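Local coordinates for protein cysteine synthase (Fusobacterium nucleatum subsp. nucleatum strain ATCC 25586, PDB 5XEM) that probably makes L-cysteine and acetate from O-acetyl-L-serine and hydrogen sulfide with the cofactor pyridoxal 5'-phosphate, and also produces hydrogen sulfide, at residues L51-E56 with I69-S74; A126-L131 with V143-T148; M225-S228 with I232-V235. One frame throughout, in Å; residues are numbered along the deposited sequence.

Interaction 1 (L51-E56 with I69-S74). With 85F ((2R)-2-azanyl-3-[(2R)-2-azanyl-3-oxidanyl-3-oxidanylidene-propyl]sulfanyl-propanoic acid), chain C.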
loop_
_atom_site.group_PDB
_atom_site.type_symbol
_atom_site.label_atom_id
_atom_site.label_comp_id
_atom_site.label_asym_id
_atom_site.label_seq_id
_atom_site.Cartn_x
_atom_site.Cartn_y
_atom_site.Cartn_z
ATOM N N LEU A 51 2.210 1.102 -17.155
ATOM C CA LEU A 51 1.612 2.290 -17.738
ATOM C C LEU A 51 2.299 2.661 -19.039
ATOM O O LEU A 51 1.635 2.873 -20.056
ATOM C CB LEU A 51 1.700 3.468 -16.794
ATOM C CG LEU A 51 1.007 4.750 -17.270
ATOM C CD1 LEU A 51 -0.470 4.498 -17.561
ATOM C CD2 LEU A 51 1.208 5.857 -16.250
ATOM N N LYS A 52 3.618 2.759 -19.021
ATOM C CA LYS A 52 4.288 3.197 -20.232
ATOM C C LYS A 52 4.174 2.187 -21.376
ATOM O O LYS A 52 3.945 2.588 -22.528
ATOM C CB LYS A 52 5.739 3.569 -19.994
ATOM C CG LYS A 52 6.304 4.302 -21.225
ATOM C CD LYS A 52 7.645 4.961 -21.015
ATOM C CE LYS A 52 8.132 5.679 -22.267
ATOM N NZ LYS A 52 7.380 6.919 -22.563
ATOM N N MET A 53 4.323 0.891 -21.083
ATOM C CA MET A 53 4.168 -0.122 -22.133
ATOM C C MET A 53 2.778 -0.069 -22.740
ATOM O O MET A 53 2.624 -0.153 -23.986
ATOM C CB MET A 53 4.486 -1.524 -21.616
ATOM C CG MET A 53 5.947 -1.706 -21.266
ATOM S SD MET A 53 6.397 -3.418 -20.890
ATOM C CE MET A 53 5.424 -3.735 -19.405
ATOM N N ILE A 54 1.758 0.102 -21.895
ATOM C CA ILE A 54 0.392 0.132 -22.415
ATOM C C ILE A 54 0.131 1.417 -23.188
ATOM O O ILE A 54 -0.383 1.372 -24.308
ATOM C CB ILE A 54 -0.681 -0.063 -21.313
ATOM C CG1 ILE A 54 -0.631 -1.485 -20.770
ATOM C CG2 ILE A 54 -2.084 0.238 -21.869
ATOM C CD1 ILE A 54 -0.769 -2.589 -21.785
ATOM N N GLU A 55 0.493 2.552 -22.597
ATOM C CA GLU A 55 0.242 3.847 -23.240
ATOM C C GLU A 55 0.962 3.967 -24.587
ATOM O O GLU A 55 0.339 4.393 -25.571
ATOM C CB GLU A 55 0.612 4.991 -22.344
ATOM C CG GLU A 55 -0.403 5.240 -21.249
ATOM C CD GLU A 55 -0.104 6.513 -20.501
ATOM O OE1 GLU A 55 1.053 6.991 -20.462
ATOM O OE2 GLU A 55 -1.065 7.031 -19.911
ATOM N N GLU A 56 2.220 3.531 -24.653
ATOM C CA GLU A 56 2.929 3.575 -25.937
ATOM C C GLU A 56 2.274 2.657 -26.988
ATOM O O GLU A 56 2.148 3.052 -28.150
ATOM C CB GLU A 56 4.431 3.300 -25.777
ATOM C CG GLU A 56 5.238 4.400 -25.057
ATOM C CD GLU A 56 4.984 5.802 -25.594
ATOM O OE1 GLU A 56 4.957 5.981 -26.821
ATOM O OE2 GLU A 56 4.810 6.749 -24.803
ATOM N N ILE A 69 -4.513 -8.360 -23.593
ATOM C CA ILE A 69 -3.153 -8.123 -23.155
ATOM C C ILE A 69 -2.697 -9.441 -22.509
ATOM O O ILE A 69 -3.435 -10.019 -21.724
ATOM C CB ILE A 69 -3.053 -6.964 -22.145
ATOM C CG1 ILE A 69 -3.809 -5.730 -22.657
ATOM C CG2 ILE A 69 -1.598 -6.664 -21.808
ATOM C CD1 ILE A 69 -3.452 -5.290 -24.058
ATOM N N ILE A 70 -1.508 -9.901 -22.873
ATOM C CA ILE A 70 -0.956 -11.177 -22.375
ATOM C C ILE A 70 0.482 -10.950 -21.916
ATOM O O ILE A 70 1.299 -10.422 -22.672
ATOM C CB ILE A 70 -0.972 -12.285 -23.449
ATOM C CG1 ILE A 70 -2.336 -12.404 -24.142
ATOM C CG2 ILE A 70 -0.604 -13.627 -22.795
ATOM C CD1 ILE A 70 -2.364 -13.276 -25.405
ATOM N N GLU A 71 0.813 -11.311 -20.668
ATOM C CA GLU A 71 2.144 -11.061 -20.132
ATOM C C GLU A 71 2.590 -12.186 -19.212
ATOM O O GLU A 71 1.777 -12.746 -18.458
ATOM C CB GLU A 71 2.200 -9.702 -19.367
ATOM C CG GLU A 71 3.580 -9.293 -18.835
ATOM C CD GLU A 71 4.587 -8.896 -19.921
ATOM O OE1 GLU A 71 4.376 -9.245 -21.104
ATOM O OE2 GLU A 71 5.583 -8.210 -19.587
ATOM N N ALA A 72 3.880 -12.509 -19.303
ATOM C CA ALA A 72 4.563 -13.365 -18.326
ATOM C C ALA A 72 5.173 -12.515 -17.202
ATOM O O ALA A 72 5.919 -11.546 -17.454
ATOM C CB ALA A 72 5.638 -14.198 -19.007
ATOM N N THR A 73 4.903 -12.911 -15.964
ATOM C CA THR A 73 5.348 -12.117 -14.826
ATOM C C THR A 73 5.588 -12.985 -13.604
ATOM O O THR A 73 5.011 -14.065 -13.485
ATOM C CB THR A 73 4.285 -11.036 -14.499
ATOM O OG1 THR A 73 4.666 -10.333 -13.308
ATOM C CG2 THR A 73 2.939 -11.640 -14.277
ATOM N N SER A 74 6.433 -12.512 -12.703
ATOM C CA SER A 74 6.570 -13.134 -11.370
ATOM C C SER A 74 5.536 -12.610 -10.388
ATOM O O SER A 74 5.419 -13.122 -9.260
ATOM C CB SER A 74 7.973 -12.924 -10.809
ATOM O OG SER A 74 8.239 -11.553 -10.636
HETATM N N 85F C . 9.726 -8.490 -11.172
HETATM C CA 85F C . 9.266 -8.895 -12.517
HETATM C CB 85F C . 9.973 -10.195 -12.959
HETATM S SG 85F C . 11.698 -9.992 -13.333
HETATM C CD 85F C . 12.279 -11.592 -13.938
HETATM C CE 85F C . 12.158 -12.757 -12.920
HETATM N NZ2 85F C . 12.727 -12.400 -11.614
HETATM C CZ1 85F C . 12.948 -13.963 -13.497
HETATM O OH1 85F C . 13.111 -14.939 -12.705
HETATM O OH2 85F C . 13.396 -13.934 -14.677
HETATM C C 85F C . 7.766 -9.089 -12.547
HETATM O OXT 85F C . 7.102 -8.481 -11.694
HETATM O O 85F C . 7.294 -9.814 -13.459
#
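The backbones of Ile54, on helix 46-60, and Ile69, on strand 68-72, come within 9.0 Å of each other, CA to CA. Their side chains close this gap tip to tip. Ile54 CD1 meets the gamma methyl Ile69 CG2 at 4.2 Å. That methyl lies anti to the backbone N of Ile69, which turns it toward the helix. Leu81 and Cys85 of helix 76-88 pack beside the pair. Further along, Met53 CE is 4.5 Å from Glu71 OE2, a loose contact. The Glu71 carboxylate is held elsewhere: OE1 accepts a hydrogen bond from Asn145 N and OE2 one from Gln146 N. Here the helix that carries the predicted cofactor lysine, Lys46, packs on the small parallel sheet of a fold type II PLP enzyme. Beyond Ala72 the strand runs into the loop that binds the substrate carboxylate. Thr73 OG1 donates to O of the bound lanthionine moiety (85F) at 2.7 Å. Ser74 N reaches the same O at 2.9 Å, with an angle of 155° at the hydrogen. Ser74 OG accepts a weak bond from the 85F nitrogen N at 3.4 Å.

Interaction 2 (A126-L131 with V143-T148). With 85F ((2R)-2-azanyl-3-[(2R)-2-azanyl-3-oxidanyl-3-oxidanylidene-propyl]sulfanyl-propanoic acid), chain C; ACT (acetate ion), chain F.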
loop_
_atom_site.group_PDB
_atom_site.type_symbol
_atom_site.label_atom_id
_atom_site.label_comp_id
_atom_site.label_asym_id
_atom_site.label_seq_id
_atom_site.Cartn_x
_atom_site.Cartn_y
_atom_site.Cartn_z
ATOM N N ALA A 126 9.404 -20.900 -18.672
ATOM C CA ALA A 126 8.167 -21.659 -18.814
ATOM C C ALA A 126 6.973 -20.735 -19.051
ATOM O O ALA A 126 6.095 -21.049 -19.854
ATOM C CB ALA A 126 7.914 -22.540 -17.582
ATOM N N CYS A 127 6.947 -19.607 -18.338
ATOM C CA CYS A 127 5.895 -18.604 -18.525
ATOM C C CYS A 127 5.879 -18.053 -19.948
ATOM O O CYS A 127 4.819 -17.973 -20.579
ATOM C CB CYS A 127 6.096 -17.451 -17.552
ATOM S SG CYS A 127 6.075 -18.001 -15.828
ATOM N N LEU A 128 7.056 -17.646 -20.435
ATOM C CA LEU A 128 7.177 -17.112 -21.792
ATOM C C LEU A 128 6.787 -18.163 -22.841
ATOM O O LEU A 128 6.075 -17.859 -23.817
ATOM C CB LEU A 128 8.589 -16.545 -22.039
ATOM C CG LEU A 128 8.955 -15.206 -21.368
ATOM C CD1 LEU A 128 10.434 -14.925 -21.534
ATOM C CD2 LEU A 128 8.185 -14.054 -22.002
ATOM N N GLU A 129 7.207 -19.411 -22.641
ATOM C CA GLU A 129 6.831 -20.473 -23.562
ATOM C C GLU A 129 5.306 -20.685 -23.584
ATOM O O GLU A 129 4.718 -20.903 -24.648
ATOM C CB GLU A 129 7.557 -21.778 -23.212
ATOM C CG GLU A 129 9.060 -21.718 -23.496
ATOM C CD GLU A 129 9.803 -22.952 -23.001
ATOM O OE1 GLU A 129 9.187 -23.784 -22.302
ATOM O OE2 GLU A 129 11.011 -23.078 -23.301
ATOM N N LYS A 130 4.660 -20.582 -22.425
ATOM C CA LYS A 130 3.208 -20.746 -22.359
ATOM C C LYS A 130 2.475 -19.647 -23.168
ATOM O O LYS A 130 1.376 -19.888 -23.712
ATOM C CB LYS A 130 2.748 -20.753 -20.895
ATOM C CG LYS A 130 1.262 -20.944 -20.671
ATOM C CD LYS A 130 0.800 -22.344 -21.045
ATOM C CE LYS A 130 -0.631 -22.579 -20.581
ATOM N NZ LYS A 130 -1.067 -23.998 -20.786
ATOM N N LEU A 131 3.069 -18.454 -23.250
ATOM C CA LEU A 131 2.432 -17.367 -24.011
ATOM C C LEU A 131 2.154 -17.779 -25.453
ATOM O O LEU A 131 1.139 -17.360 -26.033
ATOM C CB LEU A 131 3.272 -16.082 -24.018
ATOM C CG LEU A 131 3.564 -15.410 -22.682
ATOM C CD1 LEU A 131 4.330 -14.121 -22.903
ATOM C CD2 LEU A 131 2.287 -15.130 -21.900
ATOM N N VAL A 143 1.464 -8.378 -26.470
ATOM C CA VAL A 143 2.331 -8.841 -25.363
ATOM C C VAL A 143 3.248 -7.701 -25.008
ATOM O O VAL A 143 4.071 -7.349 -25.827
ATOM C CB VAL A 143 3.170 -10.065 -25.806
ATOM C CG1 VAL A 143 4.086 -10.549 -24.649
ATOM C CG2 VAL A 143 2.246 -11.172 -26.282
ATOM N N PRO A 144 3.130 -7.108 -23.797
ATOM C CA PRO A 144 4.012 -5.997 -23.432
ATOM C C PRO A 144 5.487 -6.410 -23.467
ATOM O O PRO A 144 6.358 -5.664 -23.941
ATOM C CB PRO A 144 3.564 -5.633 -22.010
ATOM C CG PRO A 144 2.145 -6.056 -21.960
ATOM C CD PRO A 144 2.001 -7.240 -22.854
ATOM N N ASN A 145 5.744 -7.630 -23.007
ATOM C CA ASN A 145 7.105 -8.171 -22.856
ATOM C C ASN A 145 8.092 -7.280 -22.124
ATOM O O ASN A 145 9.011 -6.700 -22.700
ATOM C CB ASN A 145 7.682 -8.660 -24.162
ATOM C CG ASN A 145 8.771 -9.727 -23.943
ATOM O OD1 ASN A 145 9.458 -9.702 -22.923
ATOM N ND2 ASN A 145 8.872 -10.704 -24.853
ATOM N N GLN A 146 7.956 -7.229 -20.798
ATOM C CA GLN A 146 8.899 -6.490 -19.980
ATOM C C GLN A 146 10.378 -6.875 -20.205
ATOM O O GLN A 146 11.271 -6.082 -19.917
ATOM C CB GLN A 146 8.573 -6.668 -18.498
ATOM C CG GLN A 146 8.606 -8.109 -18.019
ATOM C CD GLN A 146 8.194 -8.215 -16.574
ATOM O OE1 GLN A 146 8.482 -7.334 -15.763
ATOM N NE2 GLN A 146 7.498 -9.285 -16.253
ATOM N N PHE A 147 10.622 -8.096 -20.685
ATOM C CA PHE A 147 11.998 -8.554 -20.897
ATOM C C PHE A 147 12.707 -7.895 -22.080
ATOM O O PHE A 147 13.929 -7.785 -22.076
ATOM C CB PHE A 147 12.014 -10.075 -21.031
ATOM C CG PHE A 147 11.403 -10.751 -19.860
ATOM C CD1 PHE A 147 12.135 -10.892 -18.698
ATOM C CD2 PHE A 147 10.074 -11.177 -19.884
ATOM C CE1 PHE A 147 11.560 -11.471 -17.578
ATOM C CE2 PHE A 147 9.494 -11.742 -18.748
ATOM C CZ PHE A 147 10.247 -11.892 -17.609
ATOM N N THR A 148 11.928 -7.464 -23.075
ATOM C CA THR A 148 12.475 -6.936 -24.334
ATOM C C THR A 148 12.007 -5.512 -24.667
ATOM O O THR A 148 12.604 -4.841 -25.507
ATOM C CB THR A 148 12.071 -7.863 -25.479
ATOM O OG1 THR A 148 10.645 -7.797 -25.679
ATOM C CG2 THR A 148 12.455 -9.304 -25.134
HETATM N N 85F C . 9.726 -8.490 -11.172
HETATM C CA 85F C . 9.266 -8.895 -12.517
HETATM C CB 85F C . 9.973 -10.195 -12.959
HETATM S SG 85F C . 11.698 -9.992 -13.333
HETATM C CD 85F C . 12.279 -11.592 -13.938
HETATM C CE 85F C . 12.158 -12.757 -12.920
HETATM N NZ2 85F C . 12.727 -12.400 -11.614
HETATM C CZ1 85F C . 12.948 -13.963 -13.497
HETATM O OH1 85F C . 13.111 -14.939 -12.705
HETATM O OH2 85F C . 13.396 -13.934 -14.677
HETATM C C 85F C . 7.766 -9.089 -12.547
HETATM O OXT 85F C . 7.102 -8.481 -11.694
HETATM O O 85F C . 7.294 -9.814 -13.459
HETATM C C ACT F . 6.308 -12.392 -27.015
HETATM O O ACT F . 6.886 -11.303 -27.020
HETATM O OXT ACT F . 5.303 -12.585 -27.710
HETATM C CH3 ACT F . 6.857 -13.486 -26.143
#
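Leu128 and Leu131, one turn apart on helix 123-136, make the apolar contacts to the loop 143-148. Both methyls of Leu128 lie by one corner of the Phe147 ring: CD2 is 4.0 Å and CD1 4.1 Å from Phe147 CD2. The approach is oblique. The side chains of Leu131 and Val143 cross at a slant, with Leu131 CD1 4.0 Å from Val143 CG1. Leu131 CD2 touches Ile70 of strand 68-72.

The polar bonds of the loop go elsewhere. Asn145 CG is swung anti to its backbone N (chi1 -155°). From there OD1 turns back to accept weak bonds from the backbone N of Phe147 and of Thr148. The other end, Asn145 ND2, donates to O of an acetate, probably from the crystallisation liquor, at 3.0 Å.

Gln146 NE2 donates to 85F O at 2.9 Å, with a 157° angle at the hydrogen. Its OE1 is hydrogen-bonded to Thr77 OG1 and Lys46 NZ and its NE2 also to Ala72 O, which fixes the amide. Phe147 CE1 approaches 85F CD at 3.7 Å from the ring edge. One residue thus grips the carboxylate and the next touches the thioether arm, in the substrate pocket of a cysteine synthase-type PLP enzyme.

Interaction 3 (M225-S228 with I232-V235); sequences MGMS and IPAV. With 85F ((2R)-2-azanyl-3-[(2R)-2-azanyl-3-oxidanyl-3-oxidanylidene-propyl]sulfanyl-propanoic acid), chain C.
Met227 packs its thioether end against Pro233 within one long loop between helix 211-214 and strand 245-247. The backbones are closest at Met227 and Ile232, with CA atoms 6.7 Å apart. The tight part is the sulfur against CD of the proline. Met227 SD lies 3.7 Å from Pro233 CD. CG and CE of Met227 flank it, each 4.0 Å from that same carbon. The methionine is extended beyond CG, so three successive atom positions of the chain pass CD. The two side chains cross at about a right angle. Both residues are buried, and Leu211 and Leu212 of helix 211-214 also touch Met227.

The loose side is Ile232. Its side chain starts out away from 225-228, and the residue is exposed. Its CG2 still comes to 4.4 Å from Met227 SD, at the margin of the contact. Leu211 and Leu212 touch Ile232 too, so the helix spans both parts.

The loop residues 225-228 also face the lanthionine moiety (85F). Its distal amino group, NZ2, donates to Gly226 O at 2.9 Å and more weakly to Met225 O. The distal carboxylate is gripped twice by Ser228. The backbone N of Ser228 reaches OH2 at 2.9 Å, with a nearly straight angle of 166°. Ser228 OG donates to OH1 at 2.7 Å. The hydroxyl also bonds to the backbone N of Met124. At the backbone angles of Gly226 (phi 91°, psi 160°) a CB would crowd the carbonyl O of Met225. Met225 touches the PLP cofactor. Both ends of the distal amino acid are therefore read by backbone and serine groups of one loop, as part of the active-site pocket of this fold type II PLP enzyme.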
loop_
_atom_site.group_PDB
_atom_site.type_symbol
_atom_site.label_atom_id
_atom_site.label_comp_id
_atom_site.label_asym_id
_atom_site.label_seq_id
_atom_site.Cartn_x
_atom_site.Cartn_y
_atom_site.Cartn_z
ATOM N N MET A 225 13.412 -10.864 -8.044
ATOM C CA MET A 225 14.788 -10.740 -8.563
ATOM C C MET A 225 15.202 -12.062 -9.239
ATOM O O MET A 225 14.464 -13.050 -9.213
ATOM C CB MET A 225 15.740 -10.342 -7.446
ATOM C CG MET A 225 15.791 -8.844 -7.209
ATOM S SD MET A 225 16.686 -8.337 -5.737
ATOM C CE MET A 225 18.304 -9.080 -6.102
ATOM N N GLY A 226 16.373 -12.063 -9.854
ATOM C CA GLY A 226 16.900 -13.221 -10.536
ATOM C C GLY A 226 16.482 -13.222 -11.992
ATOM O O GLY A 226 15.503 -12.589 -12.369
ATOM N N MET A 227 17.220 -13.969 -12.794
ATOM C CA MET A 227 17.037 -14.014 -14.249
ATOM C C MET A 227 16.845 -15.452 -14.667
ATOM O O MET A 227 17.805 -16.214 -14.668
ATOM C CB MET A 227 18.284 -13.450 -14.900
ATOM C CG MET A 227 18.321 -11.935 -14.784
ATOM S SD MET A 227 19.879 -11.222 -15.361
ATOM C CE MET A 227 19.637 -9.496 -14.963
ATOM N N SER A 228 15.610 -15.827 -14.992
ATOM C CA SER A 228 15.282 -17.229 -15.293
ATOM C C SER A 228 14.597 -17.466 -16.636
ATOM O O SER A 228 13.919 -18.507 -16.830
ATOM C CB SER A 228 14.468 -17.855 -14.153
ATOM O OG SER A 228 13.183 -17.276 -13.968
ATOM N N ILE A 232 20.359 -13.452 -20.285
ATOM C CA ILE A 232 20.236 -12.089 -19.782
ATOM C C ILE A 232 19.206 -11.302 -20.604
ATOM O O ILE A 232 19.280 -11.272 -21.818
ATOM C CB ILE A 232 21.609 -11.375 -19.788
ATOM C CG1 ILE A 232 22.597 -12.130 -18.896
ATOM C CG2 ILE A 232 21.482 -9.935 -19.307
ATOM C CD1 ILE A 232 24.028 -11.663 -19.032
ATOM N N PRO A 233 18.212 -10.676 -19.946
ATOM C CA PRO A 233 17.188 -9.952 -20.725
ATOM C C PRO A 233 17.749 -8.804 -21.558
ATOM O O PRO A 233 18.710 -8.192 -21.163
ATOM C CB PRO A 233 16.225 -9.420 -19.649
ATOM C CG PRO A 233 16.513 -10.263 -18.440
ATOM C CD PRO A 233 17.982 -10.562 -18.500
ATOM N N ALA A 234 17.137 -8.536 -22.716
ATOM C CA ALA A 234 17.579 -7.486 -23.624
ATOM C C ALA A 234 17.580 -6.110 -22.978
ATOM O O ALA A 234 18.389 -5.248 -23.331
ATOM C CB ALA A 234 16.675 -7.470 -24.866
ATOM N N VAL A 235 16.679 -5.878 -22.024
ATOM C CA VAL A 235 16.594 -4.569 -21.375
ATOM C C VAL A 235 17.627 -4.299 -20.280
ATOM O O VAL A 235 17.698 -3.188 -19.791
ATOM C CB VAL A 235 15.175 -4.277 -20.814
ATOM C CG1 VAL A 235 14.181 -4.207 -21.973
ATOM C CG2 VAL A 235 14.766 -5.332 -19.788
HETATM N N 85F C . 9.726 -8.490 -11.172
HETATM C CA 85F C . 9.266 -8.895 -12.517
HETATM C CB 85F C . 9.973 -10.195 -12.959
HETATM S SG 85F C . 11.698 -9.992 -13.333
HETATM C CD 85F C . 12.279 -11.592 -13.938
HETATM C CE 85F C . 12.158 -12.757 -12.920
HETATM N NZ2 85F C . 12.727 -12.400 -11.614
HETATM C CZ1 85F C . 12.948 -13.963 -13.497
HETATM O OH1 85F C . 13.111 -14.939 -12.705
HETATM O OH2 85F C . 13.396 -13.934 -14.677
HETATM C C 85F C . 7.766 -9.089 -12.547
HETATM O OXT 85F C . 7.102 -8.481 -11.694
HETATM O O 85F C . 7.294 -9.814 -13.459
#

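How the interactions relate
The three contacts follow one another along the chain, and none nests in or crosses another. Interaction 1 closes the loop from helix 46-60 to strand 68-72. Interaction 2 closes a later one, from helix 123-136 past strand 141-142 to the loop before helix 151-167. Interaction 3 closes a short loop within the segment that follows helix 211-214. Interaction 1 joins helix 46-60 to strand 68-72, and the same strand meets helix 123-136 and the loop 143-148, so interactions 1 and 2 touch directly. Interaction 2 meets interaction 3 where Val235 packs on Gln146 and Phe147. Interactions 1 and 3 do not touch; their nearest atoms are about 6 Å apart. All three meet at 85F.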